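Side-chain contacts in monosaccharide ABC transporter substrate-binding protein, CUT2 family (Acidothermus cellulolyticus, PDB 4RU1), which binds myo-inositol and probably serves as the solute-binding component of an ABC-type sugar importer: residues D33-W36 with D37-K41; Q153-V156 with Q157-S160; Q252-V255 with E256-A260. One frame throughout, in Å; residues are numbered along the deposited sequence.

Interaction 1. Residues D33-W36 with D37-K41. With INS (1,2,3,4,5,6-hexahydroxy-cyclohexane), chain M.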
loop_
_atom_site.group_PDB
_atom_site.type_symbol
_atom_site.label_atom_id
_atom_site.label_comp_id
_atom_site.label_asym_id
_atom_site.label_seq_id
_atom_site.Cartn_x
_atom_site.Cartn_y
_atom_site.Cartn_z
ATOM N N ASP A 33 -4.759 -8.719 6.619
ATOM C CA ASP A 33 -4.455 -8.079 5.337
ATOM C C ASP A 33 -3.085 -8.597 4.880
ATOM O O ASP A 33 -2.015 -8.182 5.377
ATOM C CB ASP A 33 -4.532 -6.570 5.464
ATOM C CG ASP A 33 -4.226 -5.863 4.122
ATOM O OD1 ASP A 33 -3.918 -6.603 3.158
ATOM O OD2 ASP A 33 -4.313 -4.606 4.087
ATOM N N THR A 34 -3.120 -9.536 3.938
ATOM C CA THR A 34 -1.979 -10.258 3.509
ATOM C C THR A 34 -0.930 -9.406 2.751
ATOM O O THR A 34 0.198 -9.799 2.559
ATOM C CB THR A 34 -2.337 -11.486 2.678
ATOM O OG1 THR A 34 -3.064 -11.083 1.540
ATOM C CG2 THR A 34 -3.118 -12.484 3.531
ATOM N N PHE A 35 -1.331 -8.218 2.326
ATOM C CA PHE A 35 -0.377 -7.309 1.691
ATOM C C PHE A 35 0.830 -7.114 2.556
ATOM O O PHE A 35 1.935 -7.091 2.080
ATOM C CB PHE A 35 -1.007 -5.933 1.467
ATOM C CG PHE A 35 -0.031 -4.874 1.058
ATOM C CD1 PHE A 35 0.355 -4.745 -0.231
ATOM C CD2 PHE A 35 0.384 -3.923 1.987
ATOM C CE1 PHE A 35 1.218 -3.695 -0.604
ATOM C CE2 PHE A 35 1.233 -2.917 1.644
ATOM C CZ PHE A 35 1.669 -2.836 0.343
ATOM N N TRP A 36 0.622 -7.076 3.853
ATOM C CA TRP A 36 1.630 -6.661 4.850
ATOM C C TRP A 36 2.614 -7.852 5.035
ATOM O O TRP A 36 3.736 -7.677 5.530
ATOM C CB TRP A 36 0.972 -6.189 6.154
ATOM C CG TRP A 36 0.310 -4.914 5.924
ATOM C CD1 TRP A 36 -1.021 -4.708 5.547
ATOM C CD2 TRP A 36 0.951 -3.653 5.816
ATOM N NE1 TRP A 36 -1.233 -3.345 5.268
ATOM C CE2 TRP A 36 -0.023 -2.702 5.407
ATOM C CE3 TRP A 36 2.281 -3.202 6.027
ATOM C CZ2 TRP A 36 0.309 -1.354 5.244
ATOM C CZ3 TRP A 36 2.566 -1.875 5.849
ATOM C CH2 TRP A 36 1.619 -0.983 5.436
ATOM N N ASP A 37 2.183 -9.087 4.710
ATOM C CA ASP A 37 3.140 -10.226 4.721
ATOM C C ASP A 37 4.257 -9.997 3.684
ATOM O O ASP A 37 5.403 -10.369 3.948
ATOM C CB ASP A 37 2.417 -11.565 4.504
ATOM C CG ASP A 37 1.301 -11.843 5.595
ATOM O OD1 ASP A 37 1.474 -11.447 6.766
ATOM O OD2 ASP A 37 0.277 -12.463 5.230
ATOM N N ILE A 38 3.965 -9.347 2.554
ATOM C CA ILE A 38 5.023 -9.121 1.586
ATOM C C ILE A 38 5.953 -8.022 2.096
ATOM O O ILE A 38 7.166 -8.112 1.951
ATOM C CB ILE A 38 4.438 -8.717 0.204
ATOM C CG1 ILE A 38 3.292 -9.647 -0.253
ATOM C CG2 ILE A 38 5.563 -8.705 -0.798
ATOM C CD1 ILE A 38 2.331 -8.995 -1.270
ATOM N N ILE A 39 5.411 -6.946 2.661
ATOM C CA ILE A 39 6.206 -5.885 3.346
ATOM C C ILE A 39 7.137 -6.539 4.349
ATOM O O ILE A 39 8.369 -6.252 4.363
ATOM C CB ILE A 39 5.263 -4.923 4.103
ATOM C CG1 ILE A 39 4.364 -4.159 3.119
ATOM C CG2 ILE A 39 6.013 -4.064 5.138
ATOM C CD1 ILE A 39 5.077 -2.976 2.462
ATOM N N ARG A 40 6.579 -7.429 5.148
ATOM C CA ARG A 40 7.411 -8.058 6.190
ATOM C C ARG A 40 8.523 -8.981 5.665
ATOM O O ARG A 40 9.653 -9.026 6.173
ATOM C CB ARG A 40 6.511 -8.789 7.151
ATOM C CG ARG A 40 5.727 -7.809 7.995
ATOM C CD ARG A 40 4.682 -8.431 8.913
ATOM N NE ARG A 40 5.388 -9.037 10.015
ATOM C CZ ARG A 40 4.812 -9.608 11.072
ATOM N NH1 ARG A 40 3.493 -9.664 11.190
ATOM N NH2 ARG A 40 5.567 -10.122 12.030
ATOM N N LYS A 41 8.260 -9.679 4.569
ATOM C CA LYS A 41 9.321 -10.540 3.929
ATOM C C LYS A 41 10.469 -9.668 3.446
ATOM O O LYS A 41 11.638 -9.950 3.711
ATOM C CB LYS A 41 8.796 -11.398 2.811
ATOM C CG LYS A 41 7.931 -12.599 3.282
ATOM C CD LYS A 41 7.567 -13.534 2.130
ATOM C CE LYS A 41 6.627 -14.657 2.569
ATOM N NZ LYS A 41 5.416 -14.175 3.339
HETATM C C1 INS M . -2.126 -1.324 -0.145
HETATM C C2 INS M . -3.369 -2.057 0.335
HETATM C C3 INS M . -3.284 -2.245 1.850
HETATM C C4 INS M . -2.988 -0.963 2.596
HETATM C C5 INS M . -1.723 -0.321 2.124
HETATM C C6 INS M . -1.708 -0.081 0.638
HETATM O O1 INS M . -2.156 -1.049 -1.554
HETATM O O2 INS M . -4.469 -1.166 0.082
HETATM O O3 INS M . -4.571 -2.756 2.251
HETATM O O4 INS M . -2.916 -1.205 4.024
HETATM O O5 INS M . -1.495 0.967 2.739
HETATM O O6 INS M . -0.415 0.426 0.196
HETATM O O HOH W 1 -1.659 -10.674 7.615
#
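With CG of Phe-35 turned anti to its backbone N (chi1 169°) and CG of Trp-36 anti to its carbonyl carbon (chi1 -71°), the two neighbouring rings both come to rest against Ile-39, about one turn further along the helix. The shared point is Ile-39 CG1, which lies 3.7 Å from Phe-35 CE2 and equally close to Trp-36 CE3. The approaches differ: Trp-36 and Ile-39 run side by side and point the same way, whereas Phe-35 meets the isoleucine at a slant. The rings also touch each other, Phe-35 CD2 standing 3.6 Å above the indole plane, offset toward its rim.

Myo-inositol lies against both rings. Its C1 sits 3.9 Å above the centre of the Phe-35 ring, and its O4 lies at the indole edge, where Trp-36 NE1 donates to it over 3.0 Å. Asp-33 serves two partners: OD2 accepts a 2.6 Å bond from O3 of the inositol, while OD1 takes the N-H of Phe-35 from above the carboxylate plane, a capping bond at the entry to the helix. His-28 packs edge-to-face with Trp-36, and Pro-253 of helix 253-270 touches Phe-35, Ile-38 and Ile-39.

The start of helix 35-49 thus offers the cyclitol an aromatic surface for its carbon ring and polar atoms for its hydroxyls. The N-H of Phe-35 on OD1 probably limits rotation of the carboxylate and so helps keep OD2 on O3.

Interaction 2. Residues Q153-V156 with Q157-S160. With INS (1,2,3,4,5,6-hexahydroxy-cyclohexane), chain M.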
loop_
_atom_site.group_PDB
_atom_site.type_symbol
_atom_site.label_atom_id
_atom_site.label_comp_id
_atom_site.label_asym_id
_atom_site.label_seq_id
_atom_site.Cartn_x
_atom_site.Cartn_y
_atom_site.Cartn_z
ATOM N N GLN A 153 -11.811 3.877 5.512
ATOM C CA GLN A 153 -11.963 5.345 5.529
ATOM C C GLN A 153 -10.845 6.060 6.254
ATOM O O GLN A 153 -10.159 5.456 7.081
ATOM C CB GLN A 153 -13.315 5.743 6.150
ATOM C CG GLN A 153 -14.541 5.197 5.431
ATOM C CD GLN A 153 -15.835 5.681 6.097
ATOM O OE1 GLN A 153 -16.491 4.943 6.842
ATOM N NE2 GLN A 153 -16.146 6.897 5.874
ATOM N N GLY A 154 -10.616 7.275 5.788
ATOM C CA GLY A 154 -9.678 8.185 6.464
ATOM C C GLY A 154 -8.217 7.781 6.303
ATOM O O GLY A 154 -7.423 8.022 7.203
ATOM N N GLN A 155 -7.873 7.147 5.186
ATOM C CA GLN A 155 -6.488 6.765 4.948
ATOM C C GLN A 155 -5.934 7.512 3.720
ATOM O O GLN A 155 -6.438 7.301 2.581
ATOM C CB GLN A 155 -6.369 5.259 4.795
ATOM C CG GLN A 155 -6.566 4.574 6.137
ATOM C CD GLN A 155 -6.150 3.149 6.191
ATOM O OE1 GLN A 155 -5.474 2.605 5.336
ATOM N NE2 GLN A 155 -6.564 2.488 7.236
ATOM N N VAL A 156 -4.933 8.360 3.928
ATOM C CA VAL A 156 -4.548 9.340 2.899
ATOM C C VAL A 156 -4.112 8.573 1.632
ATOM O O VAL A 156 -4.233 9.084 0.467
ATOM C CB VAL A 156 -3.445 10.326 3.317
ATOM C CG1 VAL A 156 -3.960 11.283 4.361
ATOM C CG2 VAL A 156 -2.144 9.678 3.757
ATOM N N GLN A 157 -3.448 7.443 1.802
ATOM C CA GLN A 157 -2.878 6.725 0.653
ATOM C C GLN A 157 -3.952 6.118 -0.241
ATOM O O GLN A 157 -3.763 5.973 -1.468
ATOM C CB GLN A 157 -1.862 5.659 1.044
ATOM C CG GLN A 157 -2.424 4.351 1.614
ATOM C CD GLN A 157 -3.009 4.432 3.028
ATOM O OE1 GLN A 157 -3.118 5.476 3.662
ATOM N NE2 GLN A 157 -3.275 3.243 3.534
ATOM N N LEU A 158 -5.080 5.765 0.349
ATOM C CA LEU A 158 -6.218 5.257 -0.388
ATOM C C LEU A 158 -6.980 6.407 -1.016
ATOM O O LEU A 158 -7.336 6.324 -2.232
ATOM C CB LEU A 158 -7.124 4.435 0.547
ATOM C CG LEU A 158 -6.504 3.176 1.167
ATOM C CD1 LEU A 158 -7.538 2.415 1.966
ATOM C CD2 LEU A 158 -5.758 2.316 0.132
ATOM N N GLU A 159 -7.232 7.476 -0.261
ATOM C CA GLU A 159 -7.963 8.580 -0.809
ATOM C C GLU A 159 -7.222 9.211 -1.981
ATOM O O GLU A 159 -7.809 9.614 -2.948
ATOM C CB GLU A 159 -8.266 9.647 0.297
ATOM C CG GLU A 159 -9.130 9.079 1.389
ATOM C CD GLU A 159 -10.584 8.790 0.998
ATOM O OE1 GLU A 159 -11.101 9.340 0.024
ATOM O OE2 GLU A 159 -11.142 7.952 1.711
ATOM N N SER A 160 -5.891 9.259 -1.902
ATOM C CA SER A 160 -5.111 9.848 -2.988
ATOM C C SER A 160 -5.315 9.065 -4.259
ATOM O O SER A 160 -5.318 9.654 -5.346
ATOM C CB SER A 160 -3.635 9.834 -2.574
ATOM O OG SER A 160 -3.391 10.774 -1.559
HETATM C C1 INS M . -2.126 -1.324 -0.145
HETATM C C2 INS M . -3.369 -2.057 0.335
HETATM C C3 INS M . -3.284 -2.245 1.850
HETATM C C4 INS M . -2.988 -0.963 2.596
HETATM C C5 INS M . -1.723 -0.321 2.124
HETATM C C6 INS M . -1.708 -0.081 0.638
HETATM O O1 INS M . -2.156 -1.049 -1.554
HETATM O O2 INS M . -4.469 -1.166 0.082
HETATM O O3 INS M . -4.571 -2.756 2.251
HETATM O O4 INS M . -2.916 -1.205 4.024
HETATM O O5 INS M . -1.495 0.967 2.739
HETATM O O6 INS M . -0.415 0.426 0.196
HETATM O O HOH W 2 -12.199 8.792 4.167
HETATM O O HOH W 3 -9.606 6.068 3.036
#
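The side-chain amides of Gln-155 and Gln-157 lie side by side, point the same way and are turned only 22° from one another. CG of Gln-157 lies between the backbone N and the carbonyl carbon (chi1 76°), and the chain bends at the next bond (chi2 -72°), which turns the amide back beside Gln-155. Its NE2 donates to Gln-155 OE1 at 2.9 Å, somewhat tilted from both amide planes, and also to inositol O5 at 3.0 Å. Gln-157 OE1 is buried without a hydrogen-bonding partner in the model and rests 3.4 Å from Gln-155 CB. A leucine in place of Gln-157 would probably leave inositol O5 and Gln-155 OE1 without this donor and set the Gln-155 amide free to turn.

Val-156 O is gripped twice by Ser-160, through OG (2.8 Å) and the backbone N, from opposite faces of the carbonyl plane. A water links Glu-159 OE2 to Gly-154 N; a second, bound to Gln-155 N, probably does the same. Tyr-177 and Lys-175 also hold this carboxylate.

Residues at the start of helix 156-168, following strand 145-150, thus line the sugar site, as in the type I periplasmic binding protein fold to which the family points.

Interaction 3. Residues Q252-V255 with E256-A260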
loop_
_atom_site.group_PDB
_atom_site.type_symbol
_atom_site.label_atom_id
_atom_site.label_comp_id
_atom_site.label_asym_id
_atom_site.label_seq_id
_atom_site.Cartn_x
_atom_site.Cartn_y
_atom_site.Cartn_z
ATOM N N GLN A 252 5.578 -2.593 -5.244
ATOM C CA GLN A 252 6.728 -3.337 -4.691
ATOM C C GLN A 252 6.811 -3.212 -3.183
ATOM O O GLN A 252 7.788 -2.678 -2.615
ATOM C CB GLN A 252 8.030 -2.972 -5.369
ATOM C CG GLN A 252 8.047 -3.251 -6.851
ATOM C CD GLN A 252 9.388 -2.895 -7.421
ATOM O OE1 GLN A 252 9.683 -1.666 -7.611
ATOM N NE2 GLN A 252 10.243 -3.873 -7.545
ATOM N N PRO A 253 5.822 -3.829 -2.514
ATOM C CA PRO A 253 5.962 -3.913 -1.051
ATOM C C PRO A 253 7.198 -4.533 -0.509
ATOM O O PRO A 253 7.632 -4.129 0.597
ATOM C CB PRO A 253 4.746 -4.747 -0.618
ATOM C CG PRO A 253 4.324 -5.469 -1.868
ATOM C CD PRO A 253 4.612 -4.506 -2.989
ATOM N N TYR A 254 7.770 -5.503 -1.212
ATOM C CA TYR A 254 8.992 -6.116 -0.733
ATOM C C TYR A 254 10.068 -5.075 -0.633
ATOM O O TYR A 254 10.857 -5.027 0.325
ATOM C CB TYR A 254 9.425 -7.240 -1.659
ATOM C CG TYR A 254 10.648 -8.084 -1.234
ATOM C CD1 TYR A 254 11.952 -7.626 -1.484
ATOM C CD2 TYR A 254 10.503 -9.329 -0.544
ATOM C CE1 TYR A 254 13.055 -8.396 -1.117
ATOM C CE2 TYR A 254 11.620 -10.113 -0.205
ATOM C CZ TYR A 254 12.873 -9.642 -0.508
ATOM O OH TYR A 254 13.947 -10.457 -0.216
ATOM N N VAL A 255 10.128 -4.204 -1.646
ATOM C CA VAL A 255 11.094 -3.110 -1.676
ATOM C C VAL A 255 10.840 -2.084 -0.570
ATOM O O VAL A 255 11.769 -1.523 0.003
ATOM C CB VAL A 255 11.219 -2.440 -3.038
ATOM C CG1 VAL A 255 12.170 -1.239 -3.048
ATOM C CG2 VAL A 255 11.689 -3.474 -4.047
ATOM N N GLU A 256 9.581 -1.692 -0.420
ATOM C CA GLU A 256 9.228 -0.785 0.667
ATOM C C GLU A 256 9.720 -1.275 2.038
ATOM O O GLU A 256 10.373 -0.522 2.760
ATOM C CB GLU A 256 7.739 -0.560 0.733
ATOM C CG GLU A 256 7.179 0.098 -0.538
ATOM C CD GLU A 256 5.697 0.316 -0.522
ATOM O OE1 GLU A 256 4.992 0.076 0.488
ATOM O OE2 GLU A 256 5.151 0.709 -1.599
ATOM N N GLY A 257 9.398 -2.507 2.378
ATOM C CA GLY A 257 9.839 -3.056 3.679
ATOM C C GLY A 257 11.318 -3.261 3.763
ATOM O O GLY A 257 11.938 -2.934 4.771
ATOM N N TYR A 258 11.923 -3.747 2.678
ATOM C CA TYR A 258 13.355 -3.895 2.621
ATOM C C TYR A 258 14.115 -2.607 2.803
ATOM O O TYR A 258 15.078 -2.497 3.593
ATOM C CB TYR A 258 13.776 -4.619 1.294
ATOM C CG TYR A 258 15.269 -4.800 1.141
ATOM C CD1 TYR A 258 16.062 -3.779 0.627
ATOM C CD2 TYR A 258 15.887 -6.025 1.452
ATOM C CE1 TYR A 258 17.445 -3.943 0.461
ATOM C CE2 TYR A 258 17.259 -6.206 1.272
ATOM C CZ TYR A 258 18.029 -5.171 0.790
ATOM O OH TYR A 258 19.383 -5.401 0.570
ATOM N N GLU A 259 13.719 -1.607 2.044
ATOM C CA GLU A 259 14.442 -0.356 2.132
ATOM C C GLU A 259 14.217 0.408 3.432
ATOM O O GLU A 259 15.116 1.154 3.904
ATOM C CB GLU A 259 14.102 0.562 0.979
ATOM C CG GLU A 259 14.539 0.049 -0.429
ATOM C CD GLU A 259 16.068 -0.225 -0.549
ATOM O OE1 GLU A 259 16.800 0.488 0.165
ATOM O OE2 GLU A 259 16.475 -1.057 -1.365
ATOM N N ALA A 260 13.020 0.263 4.002
ATOM C CA ALA A 260 12.761 0.891 5.294
ATOM C C ALA A 260 13.833 0.464 6.268
ATOM O O ALA A 260 14.393 1.265 6.976
ATOM C CB ALA A 260 11.391 0.502 5.843
#
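Four successive backbone bonds join Gln-252, Pro-253, Tyr-254 and Val-255 to the residues four positions on, Glu-256 to Glu-259, giving a regular alpha-helical start; the straightest, from Gly-257 N to Pro-253 O, is 3.0 Å long with an N-H...O angle of 175°. Gln-252 occupies the N-cap position, and Pro-253, which has no N-H to offer, begins the helix.

The side chains follow the same spacing. Val-255 and Glu-259 lie side by side and point the same way: CG1 of the valine, anti to the backbone N (chi1 176°), meets the aliphatic part of the glutamate at CG, 3.8 Å away. Glu-259 then bends, which places its CD at the edge of the Tyr-258 ring, in its plane. Tyr-254 and Tyr-258 touch more loosely: CD1 of Tyr-254 comes to 4.5 Å from CB of Tyr-258, and the same CB packs 3.1 Å from Tyr-254 O. The hydroxyl of Tyr-258 is engaged by Lys-49 of helix 35-49.

Glu-256 behaves differently. Its CG passes 3.5 Å from Gln-252 O, and the chain beyond runs straight out to a carboxylate held at both oxygens, OE1 by Asn-108 ND2 and OE2 by Gln-251 NE2, with a weak bond from Thr-282 OG1 in addition.

Asn-108 and Gln-251 each hydrogen-bond the bound inositol through the amide oxygen, so the buried Glu-256 acts as a second-shell residue. By accepting from the NH2 of each amide it probably fixes which end, the oxygen, is turned to the ligand, and its carboxylate, near the positive end of the helix dipole, is probably stabilised as an anion.

Interactions 1 and 3 belong to one packed region: their helices, 35-49 and 253-270, meet where Ile-39 CD1 touches Pro-253 O at 3.4 Å and Phe-35 and Ile-38 press on the same proline. Interaction 2 stands apart on helix 156-168, on the opposite side of the chain's centre, with its nearest atoms about 6 Å from those of interaction 1; the inositol contacts both. Interaction 1 has a buried aromatic and aliphatic side and combines ring-on-isoleucine packing with a capping carboxylate. Interaction 2 is mostly polar, with one amide on the ligand, a second behind it and water-linked groups toward the loop. Interaction 3 combines partly exposed packing with one buried carboxylate that probably orients ligand-binding amides.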